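Local coordinates for protein dextranase (Pseudarthrobacter oxydans, PDB 6NZS) that catalyses the endohydrolysis of (1->6)-alpha-D-glucosidic linkages in dextran, as a glycoside hydrolase of family 49, at residues A[441-446]-A[488-493]; A[411-416]-A[447-452]; A[269-274]-A[319-324]. All coordinates share one frame; numbering follows the deposited sequence.

Interactions 1 and 2 belong to one parallel sheet, in which strand 450-452 runs between 414-415 and 489-493. Their centres are 8 Å apart, and Asn451 of interaction 2 reaches Tyr445 O and Arg490 O of interaction 1. Interaction 2 is wholly buried and relies on backbone hydrogen bonds, aliphatic contacts and paired amides. Interaction 1 is partly buried: strand side chains hold an irregular loop through a guanidinium group, a water and two aromatic rings. Interaction 3, with nearest atoms about 19 Å from interaction 2 and about 26 Å from interaction 1, is a surface contact at a different parallel sheet, one of four strands, where waters replace direct hydrogen bonds between the segments.

Interaction 1: residues A[441-446]-A[488-493]; sequences KDVKYN and AIRVYA
Arg490 NH1 is gripped twice from the loop side: it donates to Lys444 O at 3.0 Å and to water 1, whose oxygen lies 2.8 Å from NH1. The first bond meets a lone pair in the carbonyl plane, although its N-H...O angle of 147° shows a bend. Water 1 sits in plane at the guanidinium edge, accepts from Lys444 N and donates to Asp442 O, so the arginine reaches two further backbone groups through it. Val443 CG1, anti to its backbone nitrogen (chi1 176°), lies over one guanidinium face, 3.6 Å from Arg490 CZ. Val519 O and Ser517 O accept from NE and NH2, which further fixes the rotation of the group.

Two positions along the strand, Tyr492 offers its ring face to the edge of Tyr445. The centroids are 5.2 Å apart and the planes 71° from each other, with Tyr445 CD1 over the middle of the Tyr492 ring. Tyr445 O also approaches Tyr492 CE2, at 3.3 Å, while the Tyr492 hydroxyl is hydrogen-bonded to His521 ND1. A T-shaped tyrosine pair beside an arginine-to-carbonyl bond here fastens a connecting loop to a strand of the right-handed parallel beta-helix found in family 49.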
# COMPACT_ATOMS: atom_id res chain seq x y z
N LYS A 441 -21.28 2.29 -7.02
CA LYS A 441 -22.44 1.97 -7.84
C LYS A 441 -22.35 2.66 -9.19
O LYS A 441 -22.67 2.06 -10.23
CB LYS A 441 -23.69 2.40 -7.08
CG LYS A 441 -25.01 2.38 -7.83
CD LYS A 441 -26.09 2.92 -6.89
CE LYS A 441 -27.38 3.29 -7.61
NZ LYS A 441 -28.41 3.80 -6.66
N ASP A 442 -21.92 3.92 -9.21
CA ASP A 442 -21.76 4.62 -10.47
C ASP A 442 -20.42 4.24 -11.10
O ASP A 442 -19.54 3.68 -10.44
CB ASP A 442 -21.90 6.14 -10.29
CG ASP A 442 -20.93 6.73 -9.26
OD1 ASP A 442 -20.59 6.05 -8.28
OD2 ASP A 442 -20.52 7.91 -9.43
N VAL A 443 -20.28 4.55 -12.39
CA VAL A 443 -19.07 4.19 -13.14
C VAL A 443 -18.07 5.33 -12.96
O VAL A 443 -18.08 6.32 -13.70
CB VAL A 443 -19.38 3.88 -14.61
CG1 VAL A 443 -18.10 3.60 -15.39
CG2 VAL A 443 -20.36 2.71 -14.72
N LYS A 444 -17.19 5.20 -11.97
CA LYS A 444 -16.19 6.22 -11.68
C LYS A 444 -14.99 6.09 -12.61
O LYS A 444 -14.67 5.00 -13.11
CB LYS A 444 -15.72 6.11 -10.24
CG LYS A 444 -16.81 6.27 -9.21
CD LYS A 444 -16.76 7.62 -8.57
CE LYS A 444 -17.74 7.73 -7.43
NZ LYS A 444 -18.52 8.99 -7.58
N TYR A 445 -14.31 7.21 -12.83
CA TYR A 445 -13.16 7.22 -13.73
C TYR A 445 -11.89 6.69 -13.09
O TYR A 445 -10.97 6.28 -13.82
CB TYR A 445 -12.86 8.64 -14.24
CG TYR A 445 -13.98 9.32 -14.98
CD1 TYR A 445 -14.15 9.14 -16.35
CD2 TYR A 445 -14.86 10.16 -14.32
CE1 TYR A 445 -15.18 9.78 -17.04
CE2 TYR A 445 -15.90 10.80 -14.99
CZ TYR A 445 -16.04 10.61 -16.35
OH TYR A 445 -17.07 11.25 -17.02
N ASN A 446 -11.80 6.69 -11.76
CA ASN A 446 -10.57 6.35 -11.04
C ASN A 446 -10.81 5.16 -10.12
O ASN A 446 -10.83 5.29 -8.90
CB ASN A 446 -10.01 7.57 -10.26
CG ASN A 446 -10.95 8.07 -9.18
OD1 ASN A 446 -12.17 8.12 -9.37
ND2 ASN A 446 -10.39 8.44 -8.03
N ALA A 488 -12.00 -4.72 -13.73
CA ALA A 488 -10.63 -5.06 -14.09
C ALA A 488 -9.80 -3.84 -14.50
O ALA A 488 -8.73 -3.60 -13.94
CB ALA A 488 -10.61 -6.11 -15.21
N ILE A 489 -10.26 -3.09 -15.50
CA ILE A 489 -9.41 -2.06 -16.11
C ILE A 489 -10.25 -0.95 -16.72
O ILE A 489 -11.20 -1.21 -17.47
CB ILE A 489 -8.43 -2.68 -17.13
CG1 ILE A 489 -7.52 -1.61 -17.71
CG2 ILE A 489 -9.18 -3.42 -18.23
CD1 ILE A 489 -6.26 -2.19 -18.38
N ARG A 490 -9.89 0.30 -16.42
CA ARG A 490 -10.50 1.45 -17.08
C ARG A 490 -9.39 2.37 -17.54
O ARG A 490 -8.68 2.94 -16.71
CB ARG A 490 -11.50 2.18 -16.18
CG ARG A 490 -12.84 1.48 -16.11
CD ARG A 490 -13.81 2.11 -15.12
NE ARG A 490 -14.89 1.15 -14.88
CZ ARG A 490 -15.78 1.23 -13.90
NH1 ARG A 490 -15.76 2.25 -13.06
NH2 ARG A 490 -16.68 0.27 -13.77
N VAL A 491 -9.25 2.51 -18.85
CA VAL A 491 -8.23 3.38 -19.43
C VAL A 491 -8.94 4.53 -20.14
O VAL A 491 -9.54 4.33 -21.20
CB VAL A 491 -7.33 2.60 -20.40
CG1 VAL A 491 -6.35 3.55 -21.10
CG2 VAL A 491 -6.58 1.50 -19.66
N TYR A 492 -8.88 5.71 -19.54
CA TYR A 492 -9.25 6.95 -20.22
C TYR A 492 -7.94 7.55 -20.71
O TYR A 492 -7.20 8.17 -19.94
CB TYR A 492 -10.04 7.87 -19.28
CG TYR A 492 -11.20 7.10 -18.69
CD1 TYR A 492 -12.35 6.86 -19.43
CD2 TYR A 492 -11.11 6.54 -17.42
CE1 TYR A 492 -13.40 6.11 -18.91
CE2 TYR A 492 -12.13 5.80 -16.89
CZ TYR A 492 -13.28 5.60 -17.63
OH TYR A 492 -14.30 4.84 -17.10
N ALA A 493 -7.62 7.30 -21.98
CA ALA A 493 -6.28 7.59 -22.49
C ALA A 493 -6.09 9.08 -22.68
O ALA A 493 -6.77 9.71 -23.49
CB ALA A 493 -6.05 6.86 -23.81
O HOH W 1 -17.31 2.27 -10.71

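Interaction 2: residues A[411-416]-A[447-452]; sequences GPVIQW and TCILNS
Ile414 N donates to Ile449 O at 2.9 Å with an N-H...O angle of 168°, a nearly straight backbone bond between these parallel segments. Val413 N reaches Cys448 O and Trp416 N reaches Asn451 O, the latter at 3.0 Å. Packing is tight around Asn451: its CB lies 3.4 Å from Pro412 CB, and its OD1 accepts from Gln415 NE2 at 2.9 Å. Gln415 bends at chi2 (65°) to bring its amide alongside that of Asn451, the two planes 70° apart, so NE2 stands tilted from the Asn451 carbonyl plane and OD1 lies out of the Gln415 amide plane. Gln415 OE1 accepts from Gly417 N and Ser453 N, and NE2 also donates to Asp389 OD1; Asn451 ND2 turns to Tyr445 O and Arg490 O. A leucine in place of Gln415 would probably leave Asn451 OD1 and Asp389 without this donor and the two backbone N-H groups without their acceptor.

Ser452 CB packs over the five-membered ring of Trp416, 3.9 Å from its centroid, in a CH-pi contact. The sheet face bearing Ile414 and Leu450 meets less closely, with Ile414 CD1 and Leu450 CD2 4.0 Å apart, and is covered by Phe476, Val502 and Leu505. Loosest is the Gly411 end, still buried, where water 2 bridges Gly411 O and Thr447 OG1. Near it, Cys448 is tied to Cys487 by a disulfide. Parallel strands in register, with aliphatic residues turned to the interior and amides paired on the other face, are characteristic of successive coils of a beta-helix.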
# COMPACT_ATOMS: atom_id res chain seq x y z
N GLY A 411 -10.12 5.00 -5.19
CA GLY A 411 -9.08 4.92 -6.19
C GLY A 411 -8.87 3.50 -6.69
O GLY A 411 -9.42 2.54 -6.15
N PRO A 412 -8.08 3.36 -7.74
CA PRO A 412 -7.75 2.04 -8.28
C PRO A 412 -6.57 1.45 -7.51
O PRO A 412 -6.07 2.02 -6.55
CB PRO A 412 -7.31 2.38 -9.70
CG PRO A 412 -6.58 3.68 -9.50
CD PRO A 412 -7.41 4.43 -8.49
N VAL A 413 -6.13 0.27 -7.96
CA VAL A 413 -4.87 -0.28 -7.47
C VAL A 413 -3.68 0.35 -8.20
O VAL A 413 -2.85 1.04 -7.60
CB VAL A 413 -4.87 -1.82 -7.52
CG1 VAL A 413 -3.55 -2.37 -7.02
CG2 VAL A 413 -6.03 -2.37 -6.68
N ILE A 414 -3.61 0.15 -9.52
CA ILE A 414 -2.55 0.69 -10.37
C ILE A 414 -3.08 1.90 -11.13
O ILE A 414 -4.16 1.83 -11.73
CB ILE A 414 -2.07 -0.40 -11.34
CG1 ILE A 414 -1.27 -1.46 -10.59
CG2 ILE A 414 -1.26 0.22 -12.48
CD1 ILE A 414 -1.30 -2.84 -11.25
N GLN A 415 -2.31 3.00 -11.15
CA GLN A 415 -2.72 4.25 -11.79
C GLN A 415 -1.61 4.75 -12.71
O GLN A 415 -0.45 4.84 -12.28
CB GLN A 415 -2.96 5.31 -10.71
CG GLN A 415 -3.36 6.69 -11.24
CD GLN A 415 -4.70 6.65 -11.92
OE1 GLN A 415 -4.80 6.74 -13.14
NE2 GLN A 415 -5.76 6.49 -11.13
N TRP A 416 -1.96 5.13 -13.94
CA TRP A 416 -1.02 5.88 -14.79
C TRP A 416 -1.66 7.08 -15.46
O TRP A 416 -1.00 7.74 -16.29
CB TRP A 416 -0.28 4.98 -15.80
CG TRP A 416 -1.11 4.42 -16.93
CD1 TRP A 416 -1.43 5.04 -18.11
CD2 TRP A 416 -1.68 3.11 -16.99
NE1 TRP A 416 -2.18 4.19 -18.89
CE2 TRP A 416 -2.35 3.00 -18.23
CE3 TRP A 416 -1.69 2.01 -16.13
CZ2 TRP A 416 -3.02 1.84 -18.63
CZ3 TRP A 416 -2.37 0.86 -16.52
CH2 TRP A 416 -3.02 0.79 -17.75
N THR A 447 -10.99 3.98 -10.72
CA THR A 447 -11.20 2.76 -9.95
C THR A 447 -10.73 1.59 -10.80
O THR A 447 -10.12 1.79 -11.85
CB THR A 447 -12.66 2.68 -9.45
OG1 THR A 447 -12.82 1.58 -8.54
CG2 THR A 447 -13.62 2.53 -10.62
N CYS A 448 -11.01 0.37 -10.32
CA CYS A 448 -10.62 -0.91 -10.91
C CYS A 448 -9.20 -1.31 -10.53
O CYS A 448 -8.47 -0.52 -9.92
CB CYS A 448 -10.76 -0.95 -12.44
SG CYS A 448 -12.34 -0.37 -13.09
N ILE A 449 -8.81 -2.52 -10.90
CA ILE A 449 -7.45 -2.99 -10.60
C ILE A 449 -6.42 -2.14 -11.34
O ILE A 449 -5.41 -1.72 -10.76
CB ILE A 449 -7.32 -4.49 -10.90
CG1 ILE A 449 -8.36 -5.30 -10.11
CG2 ILE A 449 -5.91 -4.96 -10.61
CD1 ILE A 449 -8.21 -5.21 -8.59
N LEU A 450 -6.64 -1.89 -12.64
CA LEU A 450 -5.75 -1.08 -13.46
C LEU A 450 -6.51 0.13 -14.02
O LEU A 450 -7.66 0.01 -14.43
CB LEU A 450 -5.16 -1.91 -14.61
CG LEU A 450 -4.34 -3.13 -14.17
CD1 LEU A 450 -5.08 -4.42 -14.48
CD2 LEU A 450 -2.97 -3.10 -14.84
N ASN A 451 -5.84 1.29 -14.06
CA ASN A 451 -6.57 2.52 -14.35
C ASN A 451 -5.65 3.57 -14.95
O ASN A 451 -4.52 3.76 -14.49
CB ASN A 451 -7.17 3.03 -13.04
CG ASN A 451 -8.05 4.27 -13.19
OD1 ASN A 451 -7.97 5.16 -12.35
ND2 ASN A 451 -8.91 4.31 -14.21
N SER A 452 -6.15 4.24 -15.99
CA SER A 452 -5.71 5.58 -16.38
C SER A 452 -6.91 6.48 -16.14
O SER A 452 -7.83 6.54 -16.97
CB SER A 452 -5.27 5.63 -17.84
OG SER A 452 -5.12 6.99 -18.25
O HOH W 2 -12.19 2.59 -6.10

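Interaction 3: residues A[269-274]-A[319-324]; sequences LHDNQS and ASADAE
Asp271 and Ala319 bring the two backbones closest, with CA atoms 5.0 Å apart, and by Ser274 and Glu324 the separation has widened to 6.9 Å between CA atoms. The first segment is an irregular loop; the second begins as the last two residues of strand 316-320 and then leaves the sheet. No direct hydrogen bond joins them. Instead, water 3 accepts from Ala319 N at 2.8 Å and donates to His270 O, bridging the two backbones.

Among the side chains Asp271 does most of the work. Its CB rests 3.4 Å from Ala319 O, and its carboxylate bends over Ala321, just past the strand end, with Asp271 OD2 3.6 Å from Ala321 CB. With chi1 at 60°, CG lies between the backbone nitrogen and the carbonyl carbon, which carries the carboxylate along the other segment. Water 4 donates to Asp271 OD2 at 2.7 Å and also to Ser320 O, making a second solvent bridge. Ala319 CB fits against Leu269 O, 3.6 Å away, and beside Asp271 CB; Ala321 CB likewise meets Asp271 O at 3.5 Å. The small methyl groups of Ala319 and Ala321 thus let the loop backbone come close, while polar links pass through solvent.

Gln325 reinforces the pair, its OE1 accepting from Ala321 N and its NE2 donating to Gln273 O. The contact lies at the surface, at the ends of the parallel neighbours 266-268 and 316-320; strand 342-346 flanks 316-320 on its other side, and both segments lead from here into the next parallel pair, strands 275-279 and 325-335.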
# COMPACT_ATOMS: atom_id res chain seq x y z
N LEU A 269 14.66 18.48 2.93
CA LEU A 269 14.38 19.73 2.23
C LEU A 269 15.43 20.03 1.17
O LEU A 269 15.10 20.59 0.12
CB LEU A 269 14.33 20.87 3.25
CG LEU A 269 14.23 22.30 2.73
CD1 LEU A 269 12.81 22.63 2.38
CD2 LEU A 269 14.77 23.27 3.77
N HIS A 270 16.67 19.65 1.41
CA HIS A 270 17.79 19.99 0.55
C HIS A 270 18.10 18.86 -0.42
O HIS A 270 17.77 17.69 -0.18
CB HIS A 270 19.00 20.34 1.41
CG HIS A 270 18.72 21.40 2.43
ND1 HIS A 270 18.73 22.74 2.12
CD2 HIS A 270 18.38 21.31 3.74
CE1 HIS A 270 18.42 23.44 3.20
NE2 HIS A 270 18.20 22.60 4.20
N ASP A 271 18.72 19.23 -1.55
CA ASP A 271 18.96 18.31 -2.66
C ASP A 271 20.44 18.07 -2.91
O ASP A 271 20.82 17.68 -4.01
CB ASP A 271 18.26 18.78 -3.94
CG ASP A 271 18.72 20.16 -4.41
OD1 ASP A 271 19.64 20.73 -3.79
OD2 ASP A 271 18.15 20.66 -5.40
N ASN A 272 21.28 18.25 -1.89
CA ASN A 272 22.73 18.28 -2.07
C ASN A 272 23.41 16.92 -1.95
O ASN A 272 24.58 16.80 -2.32
CB ASN A 272 23.37 19.24 -1.06
CG ASN A 272 23.01 18.90 0.37
OD1 ASN A 272 21.87 19.08 0.78
ND2 ASN A 272 23.98 18.39 1.11
N GLN A 273 22.73 15.90 -1.43
CA GLN A 273 23.35 14.59 -1.25
C GLN A 273 23.26 13.76 -2.52
O GLN A 273 22.24 13.79 -3.22
CB GLN A 273 22.69 13.81 -0.10
CG GLN A 273 22.80 14.46 1.28
CD GLN A 273 24.21 14.44 1.84
OE1 GLN A 273 25.07 13.69 1.39
NE2 GLN A 273 24.44 15.28 2.85
N SER A 274 24.32 13.01 -2.81
CA SER A 274 24.26 12.06 -3.92
C SER A 274 23.52 10.79 -3.54
O SER A 274 22.94 10.13 -4.41
CB SER A 274 25.66 11.73 -4.44
OG SER A 274 26.40 11.01 -3.47
N ALA A 319 13.89 16.13 -2.21
CA ALA A 319 14.15 17.10 -3.27
C ALA A 319 15.23 16.54 -4.17
O ALA A 319 16.26 16.07 -3.69
CB ALA A 319 14.60 18.44 -2.68
N SER A 320 15.00 16.58 -5.48
CA SER A 320 15.92 16.04 -6.47
C SER A 320 16.57 17.19 -7.24
O SER A 320 15.88 17.99 -7.87
CB SER A 320 15.20 15.11 -7.45
OG SER A 320 16.10 14.63 -8.44
N ALA A 321 17.90 17.26 -7.17
CA ALA A 321 18.66 18.20 -7.97
C ALA A 321 18.78 17.67 -9.39
O ALA A 321 18.43 16.53 -9.69
CB ALA A 321 20.06 18.38 -7.38
N ASP A 322 19.28 18.51 -10.30
CA ASP A 322 19.56 18.01 -11.65
C ASP A 322 20.56 16.86 -11.61
O ASP A 322 20.45 15.92 -12.41
CB ASP A 322 20.07 19.15 -12.54
CG ASP A 322 18.95 19.99 -13.11
OD1 ASP A 322 17.81 19.50 -13.18
OD2 ASP A 322 19.22 21.14 -13.49
N ALA A 323 21.53 16.91 -10.70
CA ALA A 323 22.52 15.86 -10.59
C ALA A 323 21.86 14.52 -10.28
O ALA A 323 20.80 14.46 -9.64
CB ALA A 323 23.53 16.19 -9.49
N GLU A 324 22.49 13.45 -10.75
CA GLU A 324 22.02 12.09 -10.49
C GLU A 324 22.12 11.79 -9.00
O GLU A 324 23.16 12.03 -8.37
CB GLU A 324 22.87 11.09 -11.28
CG GLU A 324 22.58 9.63 -10.96
CD GLU A 324 23.53 8.67 -11.67
OE1 GLU A 324 24.37 8.05 -10.98
OE2 GLU A 324 23.45 8.55 -12.91
O HOH W 3 16.22 15.37 -0.81
O HOH W 4 15.58 20.36 -6.16